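Local coordinates for nuclear inclusion protein A (Tobacco vein mottling virus, PDB 3MMG) that probably acts as a 3C-type cysteine protease of the PA clan, with a chymotrypsin-like two-barrel fold, at residues A[98-103]-A[184-189]; A[33-36]-A[41-44]; A[78-83]-A[136-141]; A[35-40]-A[189-194]; A[9-14]-A[123-128]. The protein carries 3 engineered substitutions. All blocks are in the same frame, centred on the assembly; numbering follows the deposited sequence.

Contact 1 (A[98-103]-A[184-189]); sequences LKFRQP and EKFVAT. With FMT (formic acid), chain E.
Phe100 and the start of helix 186-192 are joined through two waters, with no direct hydrogen bond between the segments. One water donates to Phe100 O at 2.9 Å and accepts from Phe186 N. The other accepts from Val187 N at 3.0 Å, and its link back to Phe100 O is long and weak. Beneath this wet strip the contact is apolar. The Phe186 ring turns its edge to the face of Phe100 in a T-shaped stack, with ring centroids 5.2 Å apart and planes at 63°; CD2 of Phe186 is the atom that lies over that face, toward its rim. Val187 adds its CG2 methyl, 3.6 Å from Phe100 CD1, and the same methyl touches a formic acid molecule, probably from the crystallisation liquor, which also accepts from Lys99 NZ. Farther along, Gln102 lays its CG 3.6 Å from Glu184 N while its amide NE2 goes off to Glu181. Phe182 packs against both phenylalanines. The loop carrying Phe100 runs between the last strand of one barrel and the first of the other, so the helix is set against the interdomain linker. Waters thus take up the N-H groups of Phe186 and Val187, and the rings below supply the dry packing.

Contact 2 (A[33-36]-A[41-44]); sequences FGIG and IIAN
Two residues along from the paired Ile35 and Ile42, a single water oxygen is gripped three ways: it donates to Phe33 O at 2.7 Å and to Asn44 OD1 at 2.8 Å, and it accepts from Asn44 N at 2.9 Å. The water takes over where direct pairing stops, so the diverging strand ends stay tied, and the Asn44 side chain is fixed at the same time. Its other end is held too, since ND2 donates to Asp81 and to the backbone oxygen of His167.

Ile35 and Ile42 form an antiparallel hydrogen-bonded pair. Ile42 N donates to Ile35 O over 2.8 Å, nearly straight at 166°, and the return bond from Ile35 N to Ile42 O is just as direct. Gly36 and Ile41 follow as a non-hydrogen-bonded pair. The two isoleucines of the first pair put their side chains on the same face, CB to CB 4.2 Å apart. Each has CG1 anti to its carbonyl carbon and CG2 anti to the amide nitrogen, and on this face Leu98 covers Ile35 while Phe100 covers Ile42. Ile41 goes to the opposite face, against Leu21 and Phe94. At Gly34 the backbones come close, CA lying 3.3 Å from Ile42 O.

With N-to-C directions 144° apart, the strands are markedly twisted. They make up the 28-37/40-43 beta hairpin, inside the N-terminal antiparallel sheet of a chymotrypsin-like protease.

Contact 3 (A[78-83]-A[136-141]); sequences EGRDII and DTSFWQ
Ser138 sets its hydroxyl over the flat face of the Arg80 guanidinium, above the middle of the group, with OG 3.1 Å from CZ. In that position the oxygen faces none of the N-H bonds, which lie in the guanidinium plane, and no hydrogen bond joins the two side chains. The torsions of Arg80 bring this about. CG stands between the backbone N and the carbonyl carbon (chi1 73°), the crowded position, and the bend at chi3 (72°) lays the guanidinium flat beneath the serine hydroxyl. Lower down, Arg80 CB rests 3.6 Å from Ser138 CB. On the other side Ser138 swings OG beside its own backbone N, chi1 -72°, which aims it at both the arginine and a water. That water lies 2.7 Å from Ser138 OG and donates to Gly79 O at 2.9 Å; a second runs from Ser138 N to the same carbonyl.

The contact lies between the two barrels of the chymotrypsin-like fold, where the loop before strand 83-86 faces the start of strand 139-142. Arg80 NH1 has its polar partner outside the contact, in a salt bridge to Glu181. Next to it, Asp81 sits at the centre of an inverse gamma turn and hydrogen-bonds His46 ND1 through OD2, a pairing like the Asp-His couple of a protease triad; an aromatic side chain of the bound peptide packs on Asp81. Ahead of Ser138, Thr137 OG1 makes an ST turn by accepting from Phe139 N at 2.9 Å.

Contact 4 (A[35-40]-A[189-194]); sequences IGFGPY and TYLDAA
Leu191 of helix 186-192 is pushed against Phe37 and Tyr40 in the beta hairpin built by strands 28-37 and 40-43, a largely apolar contact of this helix with the N-terminal barrel. The hairpin reverses through a type II' beta turn from Phe37 to Tyr40, with the two residues bonded backbone to backbone in both directions. Gly38 takes a positive phi at the second position, as this turn requires. Both aromatic side chains project from the turn toward the helix, and the leucine meets Phe37 with CD1 and Tyr40 with CB and CD2.

CD1 of Leu191 lies over the face of Phe37, 3.8 Å from the ring centroid and 29° off the normal, a CH-pi contact whose closest approach is 3.4 Å to Phe37 CD1. The Phe37 ring reaches there because its CG is anti to the backbone N (chi1 -172°). At the other ring, Leu191 CB lies 4.1 Å from Tyr40 CE1, with the two side chains sliding past each other in opposite directions. Pro39, within the turn itself, covers a face of Tyr40 with CG centred 3.6 Å above it, and the Trp197 ring meets Tyr40 nearly parallel.

One water ties the polar atoms of the two segments together. It accepts from Tyr40 OH at 2.7 Å and donates to Leu191 O at 2.9 Å and to Ala193 O at 2.7 Å.

Contact 5 (A[9-14]-A[123-128]); sequences RDFNPI and SLVSES
Phe11 and Val125 make the packed half of this contact, where the short N-terminal helix 12-15 lies against strand 121-133 of the six-stranded C-terminal barrel. The CG2 methyl of Val125 stands over one face of the Phe11 ring, 4.0 Å from the centroid and 17° off the normal, a CH-pi contact. CG of Arg9 covers the opposite face, offset toward the rim, so the ring is sandwiched between an aliphatic stem and a methyl. Behind it, Val112 and Val156 continue the apolar surface into the barrel. Val125 itself lies at the surface, its tight side being the one that faces the ring; it presents CG2 by holding it anti to its amide nitrogen.

The other half is looser and polar, with Asn12 exposed. Here the sole hydrogen bond between the two segments runs from Ser123 OG to Asn12 OD1 at 2.6 Å, a short bond that comes in tilted 33° from the carbonyl plane of the amide. The amide is also steadied from its own segment, in which Asp10 forms an Asx turn at the helix start: its OD1 accepts from Asn12 N at 3.0 Å, nearly along the C-O axis, and from Asn12 ND2 at 2.9 Å, from above the carboxylate plane.

Along the chain, contact 5 opens first and its loop encloses contact 2, the short hairpin about 17 Å away between centres. Contact 2 closes before contacts 3 and 1 open; these two cross, and both are nested in the loop closed by contact 4. Contacts 2 and 4 share Ile35 and Gly36 on strand 28-37, while contacts 1 and 4 share helix 186-192, so the helix bears on both the hairpin and the interdomain linker. Leu98 of contact 1 packs on Ile35 and Ile14, linking the first-barrel hairpin to the N-terminal helix. Contact 3 joins contact 2 through Ala43 and Ile83. Contacts 3 and 5, centres about 23 Å apart, use neighbouring strands of the C-terminal barrel.

Contact 1 (A[98-103]-A[184-189])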
# COMPACT_ATOMS: atom_id res chain seq x y z
N LEU A 98 -0.87 14.33 0.56
CA LEU A 98 -0.75 13.32 1.63
C LEU A 98 0.65 13.37 2.25
O LEU A 98 1.63 13.60 1.55
CB LEU A 98 -1.00 11.91 1.10
CG LEU A 98 -2.33 11.53 0.48
CD1 LEU A 98 -2.16 10.14 -0.18
CD2 LEU A 98 -3.45 11.54 1.49
N LYS A 99 0.72 13.13 3.57
CA LYS A 99 2.01 12.99 4.26
C LYS A 99 2.29 11.53 4.63
O LYS A 99 1.38 10.82 5.09
CB LYS A 99 2.04 13.84 5.54
CG LYS A 99 1.78 15.34 5.31
CD LYS A 99 2.86 16.00 4.52
CE LYS A 99 2.55 17.48 4.36
NZ LYS A 99 2.47 17.86 2.90
N PHE A 100 3.54 11.13 4.44
CA PHE A 100 4.05 9.78 4.74
C PHE A 100 5.19 9.90 5.74
O PHE A 100 6.06 10.76 5.59
CB PHE A 100 4.60 9.06 3.49
CG PHE A 100 3.60 8.92 2.35
CD1 PHE A 100 3.34 10.00 1.49
CD2 PHE A 100 2.92 7.72 2.15
CE1 PHE A 100 2.40 9.89 0.45
CE2 PHE A 100 1.99 7.59 1.08
CZ PHE A 100 1.74 8.67 0.23
N ARG A 101 5.24 9.00 6.72
CA ARG A 101 6.43 8.93 7.57
C ARG A 101 6.59 7.55 8.15
O ARG A 101 5.72 6.73 8.05
CB ARG A 101 6.37 9.97 8.69
CG ARG A 101 5.30 9.74 9.70
CD ARG A 101 5.43 10.65 10.93
NE ARG A 101 4.21 10.53 11.74
CZ ARG A 101 3.97 9.56 12.65
NH1 ARG A 101 4.87 8.60 12.90
NH2 ARG A 101 2.82 9.56 13.29
N GLN A 102 7.72 7.30 8.78
CA GLN A 102 7.92 6.01 9.43
C GLN A 102 7.11 5.98 10.74
O GLN A 102 7.00 7.00 11.45
CB GLN A 102 9.39 5.86 9.81
CG GLN A 102 10.36 5.67 8.68
CD GLN A 102 11.74 5.36 9.24
OE1 GLN A 102 12.38 6.23 9.83
NE2 GLN A 102 12.17 4.12 9.10
N PRO A 103 6.62 4.80 11.13
CA PRO A 103 5.95 4.67 12.42
C PRO A 103 6.94 4.77 13.57
O PRO A 103 8.14 4.53 13.38
CB PRO A 103 5.37 3.25 12.42
CG PRO A 103 5.72 2.63 11.09
CD PRO A 103 6.73 3.52 10.41
N GLU A 184 11.94 6.88 5.67
CA GLU A 184 12.15 8.31 5.91
C GLU A 184 12.24 9.04 4.57
O GLU A 184 12.79 8.48 3.61
CB GLU A 184 13.47 8.50 6.65
CG GLU A 184 13.60 9.82 7.42
CD GLU A 184 14.96 9.99 8.10
OE1 GLU A 184 15.79 9.04 8.09
OE2 GLU A 184 15.23 11.08 8.65
N LYS A 185 11.71 10.26 4.53
CA LYS A 185 11.81 11.16 3.36
C LYS A 185 11.30 10.48 2.08
O LYS A 185 11.89 10.61 1.00
CB LYS A 185 13.25 11.64 3.20
CG LYS A 185 13.69 12.51 4.35
CD LYS A 185 15.13 12.94 4.25
CE LYS A 185 15.51 13.75 5.49
NZ LYS A 185 17.00 13.79 5.67
N PHE A 186 10.19 9.76 2.23
CA PHE A 186 9.67 8.96 1.14
C PHE A 186 9.31 9.79 -0.10
O PHE A 186 9.73 9.45 -1.21
CB PHE A 186 8.44 8.15 1.60
CG PHE A 186 7.74 7.42 0.50
CD1 PHE A 186 8.39 6.39 -0.19
CD2 PHE A 186 6.43 7.76 0.14
CE1 PHE A 186 7.73 5.72 -1.23
CE2 PHE A 186 5.78 7.09 -0.88
CZ PHE A 186 6.42 6.08 -1.57
N VAL A 187 8.49 10.83 0.09
CA VAL A 187 8.06 11.71 -1.03
C VAL A 187 9.27 12.33 -1.76
O VAL A 187 9.41 12.21 -2.99
CB VAL A 187 7.06 12.77 -0.54
CG1 VAL A 187 6.68 13.76 -1.67
CG2 VAL A 187 5.81 12.08 0.01
N ALA A 188 10.17 12.95 -1.00
CA ALA A 188 11.37 13.58 -1.55
C ALA A 188 12.24 12.60 -2.33
O ALA A 188 12.65 12.89 -3.46
CB ALA A 188 12.18 14.25 -0.43
N THR A 189 12.48 11.43 -1.75
CA THR A 189 13.39 10.43 -2.31
C THR A 189 12.82 9.62 -3.48
O THR A 189 13.55 9.32 -4.43
CB THR A 189 13.87 9.45 -1.22
OG1 THR A 189 14.37 10.19 -0.11
CG2 THR A 189 14.97 8.51 -1.74
C FMT E . 4.20 15.03 1.07
O1 FMT E . 3.30 15.73 0.57
O2 FMT E . 5.19 15.46 1.68
O HOH W 1 7.65 11.60 2.82
O HOH W 2 8.54 9.56 4.64

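Contact 2 (A[33-36]-A[41-44])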
# COMPACT_ATOMS: atom_id res chain seq x y z
N PHE A 33 -5.20 -2.91 -3.14
CA PHE A 33 -5.41 -1.46 -3.11
C PHE A 33 -4.09 -0.76 -3.37
O PHE A 33 -3.00 -1.36 -3.20
CB PHE A 33 -5.97 -1.05 -1.76
CG PHE A 33 -7.39 -1.49 -1.53
CD1 PHE A 33 -7.68 -2.75 -1.03
CD2 PHE A 33 -8.44 -0.63 -1.87
CE1 PHE A 33 -9.01 -3.18 -0.84
CE2 PHE A 33 -9.77 -1.04 -1.67
CZ PHE A 33 -10.04 -2.31 -1.15
N GLY A 34 -4.19 0.50 -3.78
CA GLY A 34 -3.02 1.37 -3.91
C GLY A 34 -3.32 2.78 -3.43
O GLY A 34 -4.47 3.10 -3.05
N ILE A 35 -2.29 3.61 -3.42
CA ILE A 35 -2.41 5.03 -3.06
C ILE A 35 -1.95 5.91 -4.23
O ILE A 35 -0.82 5.78 -4.67
CB ILE A 35 -1.53 5.36 -1.83
CG1 ILE A 35 -1.87 4.43 -0.66
CG2 ILE A 35 -1.70 6.86 -1.42
CD1 ILE A 35 -0.88 4.49 0.52
N GLY A 36 -2.81 6.77 -4.74
CA GLY A 36 -2.41 7.73 -5.77
C GLY A 36 -1.76 8.98 -5.20
O GLY A 36 -2.17 9.49 -4.14
N ILE A 41 1.31 5.78 -8.65
CA ILE A 41 0.56 4.81 -7.85
C ILE A 41 1.53 4.07 -6.95
O ILE A 41 2.51 3.52 -7.43
CB ILE A 41 -0.15 3.75 -8.76
CG1 ILE A 41 -1.02 4.45 -9.84
CG2 ILE A 41 -1.01 2.77 -7.93
CD1 ILE A 41 -2.11 5.29 -9.29
N ILE A 42 1.24 4.08 -5.65
CA ILE A 42 2.09 3.42 -4.66
C ILE A 42 1.38 2.12 -4.34
O ILE A 42 0.17 2.11 -4.04
CB ILE A 42 2.19 4.28 -3.39
CG1 ILE A 42 2.92 5.62 -3.65
CG2 ILE A 42 2.82 3.49 -2.24
CD1 ILE A 42 2.47 6.75 -2.73
N ALA A 43 2.10 1.01 -4.44
CA ALA A 43 1.48 -0.29 -4.24
C ALA A 43 2.45 -1.25 -3.57
O ALA A 43 3.61 -0.92 -3.37
CB ALA A 43 1.00 -0.87 -5.59
N ASN A 44 1.97 -2.45 -3.23
CA ASN A 44 2.89 -3.52 -2.80
C ASN A 44 3.71 -4.03 -3.99
O ASN A 44 3.17 -4.15 -5.09
CB ASN A 44 2.12 -4.71 -2.25
CG ASN A 44 1.29 -4.37 -1.03
OD1 ASN A 44 0.12 -4.05 -1.15
ND2 ASN A 44 1.91 -4.38 0.15
O HOH W 3 -0.82 -2.98 -3.61

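Contact 3 (A[78-83]-A[136-141])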
# COMPACT_ATOMS: atom_id res chain seq x y z
N GLU A 78 13.73 -0.60 -2.47
CA GLU A 78 14.42 -1.89 -2.39
C GLU A 78 14.51 -2.40 -0.94
O GLU A 78 14.79 -1.64 -0.02
CB GLU A 78 15.82 -1.80 -3.04
CG GLU A 78 15.79 -1.61 -4.57
CD GLU A 78 15.39 -2.87 -5.39
OE1 GLU A 78 14.85 -3.86 -4.84
OE2 GLU A 78 15.60 -2.85 -6.62
N GLY A 79 14.26 -3.70 -0.76
CA GLY A 79 14.31 -4.30 0.57
C GLY A 79 12.96 -4.38 1.28
O GLY A 79 12.84 -5.00 2.33
N ARG A 80 11.92 -3.78 0.70
CA ARG A 80 10.59 -3.88 1.31
C ARG A 80 9.48 -3.98 0.29
O ARG A 80 9.70 -3.72 -0.90
CB ARG A 80 10.34 -2.75 2.29
CG ARG A 80 10.09 -1.41 1.61
CD ARG A 80 10.05 -0.27 2.63
NE ARG A 80 11.40 -0.00 3.14
CZ ARG A 80 11.69 0.77 4.18
NH1 ARG A 80 10.72 1.40 4.87
NH2 ARG A 80 12.97 0.94 4.54
N ASP A 81 8.28 -4.36 0.75
CA ASP A 81 7.16 -4.68 -0.15
C ASP A 81 6.39 -3.44 -0.60
O ASP A 81 5.16 -3.42 -0.48
CB ASP A 81 6.24 -5.69 0.53
CG ASP A 81 5.16 -6.22 -0.41
OD1 ASP A 81 5.39 -6.24 -1.65
OD2 ASP A 81 4.10 -6.62 0.11
N ILE A 82 7.11 -2.43 -1.09
CA ILE A 82 6.54 -1.21 -1.68
C ILE A 82 7.17 -0.91 -3.05
O ILE A 82 8.39 -1.05 -3.25
CB ILE A 82 6.70 0.03 -0.76
CG1 ILE A 82 6.10 -0.27 0.64
CG2 ILE A 82 6.01 1.28 -1.40
CD1 ILE A 82 6.25 0.88 1.66
N ILE A 83 6.33 -0.48 -4.00
CA ILE A 83 6.79 -0.09 -5.33
C ILE A 83 6.02 1.16 -5.74
O ILE A 83 4.89 1.36 -5.30
CB ILE A 83 6.61 -1.23 -6.36
CG1 ILE A 83 7.33 -0.87 -7.67
CG2 ILE A 83 5.14 -1.57 -6.61
CD1 ILE A 83 7.86 -2.07 -8.38
N ASP A 136 14.72 -6.35 12.01
CA ASP A 136 15.50 -6.57 10.79
C ASP A 136 14.63 -6.60 9.54
O ASP A 136 15.03 -7.14 8.49
CB ASP A 136 16.37 -7.83 10.91
CG ASP A 136 17.40 -7.72 12.04
OD1 ASP A 136 17.95 -6.61 12.24
OD2 ASP A 136 17.63 -8.73 12.72
N THR A 137 13.44 -6.02 9.66
CA THR A 137 12.55 -5.90 8.52
C THR A 137 11.89 -4.53 8.48
O THR A 137 12.06 -3.70 9.40
CB THR A 137 11.40 -6.96 8.52
OG1 THR A 137 10.41 -6.60 9.49
CG2 THR A 137 11.91 -8.39 8.81
N SER A 138 11.15 -4.29 7.40
CA SER A 138 10.30 -3.11 7.31
C SER A 138 8.85 -3.42 7.70
O SER A 138 7.93 -2.63 7.45
CB SER A 138 10.37 -2.53 5.89
OG SER A 138 11.65 -1.92 5.69
N PHE A 139 8.64 -4.58 8.32
CA PHE A 139 7.29 -4.99 8.70
C PHE A 139 6.96 -4.60 10.13
O PHE A 139 7.80 -4.70 11.03
CB PHE A 139 7.08 -6.51 8.57
CG PHE A 139 7.12 -7.03 7.16
CD1 PHE A 139 6.09 -6.72 6.25
CD2 PHE A 139 8.17 -7.84 6.73
CE1 PHE A 139 6.12 -7.21 4.91
CE2 PHE A 139 8.21 -8.34 5.40
CZ PHE A 139 7.18 -8.01 4.49
N TRP A 140 5.72 -4.17 10.35
CA TRP A 140 5.18 -3.95 11.69
C TRP A 140 3.91 -4.75 11.87
O TRP A 140 3.02 -4.74 10.99
CB TRP A 140 4.82 -2.48 11.88
CG TRP A 140 5.98 -1.54 11.93
CD1 TRP A 140 6.81 -1.18 10.90
CD2 TRP A 140 6.41 -0.80 13.07
NE1 TRP A 140 7.74 -0.27 11.34
CE2 TRP A 140 7.52 -0.02 12.67
CE3 TRP A 140 5.96 -0.71 14.41
CZ2 TRP A 140 8.20 0.85 13.55
CZ3 TRP A 140 6.64 0.14 15.30
CH2 TRP A 140 7.74 0.94 14.84
N GLN A 141 3.78 -5.40 13.00
CA GLN A 141 2.56 -6.15 13.29
C GLN A 141 1.39 -5.21 13.63
O GLN A 141 1.58 -4.15 14.27
CB GLN A 141 2.80 -7.13 14.45
CG GLN A 141 1.65 -8.13 14.63
CD GLN A 141 1.96 -9.20 15.66
OE1 GLN A 141 3.03 -9.21 16.26
NE2 GLN A 141 1.01 -10.11 15.87
O HOH W 4 11.06 -5.83 4.86
O HOH W 5 13.36 -3.84 4.95

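Contact 4 (A[35-40]-A[189-194])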
# COMPACT_ATOMS: atom_id res chain seq x y z
N ILE A 35 -2.29 3.61 -3.42
CA ILE A 35 -2.41 5.03 -3.06
C ILE A 35 -1.95 5.91 -4.23
O ILE A 35 -0.82 5.78 -4.67
CB ILE A 35 -1.53 5.36 -1.83
CG1 ILE A 35 -1.87 4.43 -0.66
CG2 ILE A 35 -1.70 6.86 -1.42
CD1 ILE A 35 -0.88 4.49 0.52
N GLY A 36 -2.81 6.77 -4.74
CA GLY A 36 -2.41 7.73 -5.77
C GLY A 36 -1.76 8.98 -5.20
O GLY A 36 -2.17 9.49 -4.14
N PHE A 37 -0.78 9.51 -5.92
CA PHE A 37 -0.09 10.73 -5.52
C PHE A 37 0.52 11.33 -6.79
O PHE A 37 1.41 10.73 -7.37
CB PHE A 37 1.00 10.39 -4.48
CG PHE A 37 1.65 11.60 -3.84
CD1 PHE A 37 2.66 12.29 -4.50
CD2 PHE A 37 1.28 12.00 -2.56
CE1 PHE A 37 3.28 13.40 -3.90
CE2 PHE A 37 1.89 13.11 -1.95
CZ PHE A 37 2.88 13.80 -2.63
N GLY A 38 0.00 12.46 -7.24
CA GLY A 38 0.41 12.99 -8.54
C GLY A 38 0.20 11.93 -9.62
O GLY A 38 -0.84 11.29 -9.66
N PRO A 39 1.20 11.74 -10.50
CA PRO A 39 1.12 10.75 -11.57
C PRO A 39 1.53 9.34 -11.12
O PRO A 39 1.70 8.44 -11.97
CB PRO A 39 2.14 11.28 -12.58
CG PRO A 39 3.21 11.83 -11.69
CD PRO A 39 2.47 12.49 -10.56
N TYR A 40 1.68 9.15 -9.81
CA TYR A 40 2.22 7.91 -9.26
C TYR A 40 1.16 7.09 -8.55
O TYR A 40 0.24 7.64 -7.93
CB TYR A 40 3.35 8.21 -8.25
CG TYR A 40 4.39 9.15 -8.79
CD1 TYR A 40 4.53 10.43 -8.27
CD2 TYR A 40 5.23 8.75 -9.83
CE1 TYR A 40 5.49 11.33 -8.81
CE2 TYR A 40 6.19 9.62 -10.37
CZ TYR A 40 6.31 10.90 -9.85
OH TYR A 40 7.26 11.77 -10.37
N THR A 189 12.48 11.43 -1.75
CA THR A 189 13.39 10.43 -2.31
C THR A 189 12.82 9.62 -3.48
O THR A 189 13.55 9.32 -4.43
CB THR A 189 13.87 9.45 -1.22
OG1 THR A 189 14.37 10.19 -0.11
CG2 THR A 189 14.97 8.51 -1.74
N TYR A 190 11.55 9.25 -3.40
CA TYR A 190 10.98 8.32 -4.37
C TYR A 190 10.01 8.99 -5.36
O TYR A 190 9.91 8.57 -6.51
CB TYR A 190 10.32 7.13 -3.67
CG TYR A 190 11.32 6.21 -3.02
CD1 TYR A 190 11.79 6.45 -1.73
CD2 TYR A 190 11.83 5.11 -3.72
CE1 TYR A 190 12.74 5.62 -1.14
CE2 TYR A 190 12.77 4.28 -3.15
CZ TYR A 190 13.22 4.53 -1.86
OH TYR A 190 14.17 3.68 -1.32
N LEU A 191 9.32 10.04 -4.92
CA LEU A 191 8.34 10.67 -5.80
C LEU A 191 8.89 11.92 -6.49
O LEU A 191 8.74 12.06 -7.70
CB LEU A 191 7.02 10.96 -5.06
CG LEU A 191 6.45 9.79 -4.23
CD1 LEU A 191 5.09 10.11 -3.63
CD2 LEU A 191 6.37 8.55 -5.08
N ASP A 192 9.51 12.80 -5.73
CA ASP A 192 9.98 14.09 -6.26
C ASP A 192 11.21 13.87 -7.13
O ASP A 192 11.46 14.65 -8.07
CB ASP A 192 10.29 15.08 -5.13
CG ASP A 192 9.04 15.58 -4.41
OD1 ASP A 192 7.92 15.39 -4.91
OD2 ASP A 192 9.17 16.19 -3.32
N ALA A 193 11.96 12.81 -6.84
CA ALA A 193 13.24 12.54 -7.50
C ALA A 193 13.09 12.09 -8.95
O ALA A 193 12.39 11.11 -9.25
CB ALA A 193 14.04 11.52 -6.71
N ALA A 194 13.76 12.81 -9.85
CA ALA A 194 13.66 12.58 -11.30
C ALA A 194 14.39 11.32 -11.77
O ALA A 194 14.05 10.72 -12.79
CB ALA A 194 14.16 13.81 -12.08
O HOH W 6 9.88 11.09 -10.20

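Contact 5 (A[9-14]-A[123-128])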
# COMPACT_ATOMS: atom_id res chain seq x y z
N ARG A 9 -11.52 12.13 13.93
CA ARG A 9 -10.51 12.49 12.92
C ARG A 9 -11.08 12.33 11.52
O ARG A 9 -11.91 11.44 11.31
CB ARG A 9 -9.25 11.60 13.08
CG ARG A 9 -8.18 11.72 11.96
CD ARG A 9 -6.82 11.07 12.33
NE ARG A 9 -6.10 11.81 13.35
CZ ARG A 9 -5.45 12.96 13.16
NH1 ARG A 9 -5.38 13.52 11.96
NH2 ARG A 9 -4.85 13.55 14.19
N ASP A 10 -10.61 13.17 10.60
CA ASP A 10 -11.06 13.15 9.22
C ASP A 10 -10.09 12.35 8.36
O ASP A 10 -8.96 12.80 8.09
CB ASP A 10 -11.12 14.60 8.68
CG ASP A 10 -11.93 14.73 7.39
OD1 ASP A 10 -12.03 13.75 6.63
OD2 ASP A 10 -12.48 15.83 7.11
N PHE A 11 -10.53 11.17 7.91
CA PHE A 11 -9.69 10.34 7.04
C PHE A 11 -10.06 10.44 5.57
O PHE A 11 -9.55 9.70 4.71
CB PHE A 11 -9.79 8.85 7.45
CG PHE A 11 -9.35 8.60 8.85
CD1 PHE A 11 -10.26 8.56 9.89
CD2 PHE A 11 -8.00 8.37 9.12
CE1 PHE A 11 -9.83 8.30 11.20
CE2 PHE A 11 -7.56 8.11 10.42
CZ PHE A 11 -8.48 8.08 11.45
N ASN A 12 -10.99 11.34 5.26
CA ASN A 12 -11.50 11.40 3.90
C ASN A 12 -10.50 11.78 2.83
O ASN A 12 -10.53 11.20 1.73
CB ASN A 12 -12.74 12.30 3.85
CG ASN A 12 -13.90 11.66 4.55
OD1 ASN A 12 -14.47 10.69 4.04
ND2 ASN A 12 -14.22 12.14 5.73
N PRO A 13 -9.59 12.73 3.12
CA PRO A 13 -8.56 13.01 2.10
C PRO A 13 -7.69 11.80 1.71
O PRO A 13 -7.26 11.69 0.55
CB PRO A 13 -7.70 14.07 2.77
CG PRO A 13 -8.65 14.79 3.70
CD PRO A 13 -9.50 13.66 4.25
N ILE A 14 -7.42 10.92 2.67
CA ILE A 14 -6.71 9.67 2.36
C ILE A 14 -7.54 8.74 1.49
O ILE A 14 -7.06 8.27 0.46
CB ILE A 14 -6.24 8.94 3.64
CG1 ILE A 14 -5.31 9.86 4.44
CG2 ILE A 14 -5.58 7.60 3.29
CD1 ILE A 14 -5.23 9.52 5.90
N SER A 123 -15.67 6.79 2.18
CA SER A 123 -14.52 6.43 3.02
C SER A 123 -14.86 5.34 4.02
O SER A 123 -15.97 5.32 4.59
CB SER A 123 -14.01 7.67 3.78
OG SER A 123 -15.04 8.26 4.58
N LEU A 124 -13.87 4.50 4.30
CA LEU A 124 -14.02 3.43 5.30
C LEU A 124 -12.84 3.50 6.26
O LEU A 124 -11.73 3.78 5.84
CB LEU A 124 -14.04 2.07 4.60
CG LEU A 124 -14.90 1.96 3.32
CD1 LEU A 124 -14.53 0.75 2.51
CD2 LEU A 124 -16.33 1.94 3.68
N VAL A 125 -13.09 3.27 7.54
CA VAL A 125 -11.99 3.29 8.50
C VAL A 125 -12.19 2.17 9.53
O VAL A 125 -13.32 1.85 9.90
CB VAL A 125 -11.80 4.68 9.18
CG1 VAL A 125 -13.00 5.07 10.02
CG2 VAL A 125 -10.54 4.68 10.04
N SER A 126 -11.09 1.54 9.94
CA SER A 126 -11.15 0.41 10.87
C SER A 126 -10.98 0.88 12.31
O SER A 126 -10.77 2.06 12.59
CB SER A 126 -10.01 -0.58 10.60
OG SER A 126 -8.76 -0.04 11.04
N GLU A 127 -11.08 -0.08 13.25
CA GLU A 127 -10.65 0.22 14.63
C GLU A 127 -9.16 0.51 14.63
O GLU A 127 -8.41 0.07 13.74
CB GLU A 127 -10.92 -0.99 15.54
CG GLU A 127 -12.36 -1.13 15.99
CD GLU A 127 -12.46 -2.10 17.15
OE1 GLU A 127 -12.34 -3.33 16.92
OE2 GLU A 127 -12.66 -1.63 18.29
N SER A 128 -8.70 1.21 15.66
CA SER A 128 -7.27 1.52 15.76
C SER A 128 -6.54 0.34 16.39
O SER A 128 -7.11 -0.39 17.20
CB SER A 128 -6.98 2.79 16.58
OG SER A 128 -7.28 2.61 17.95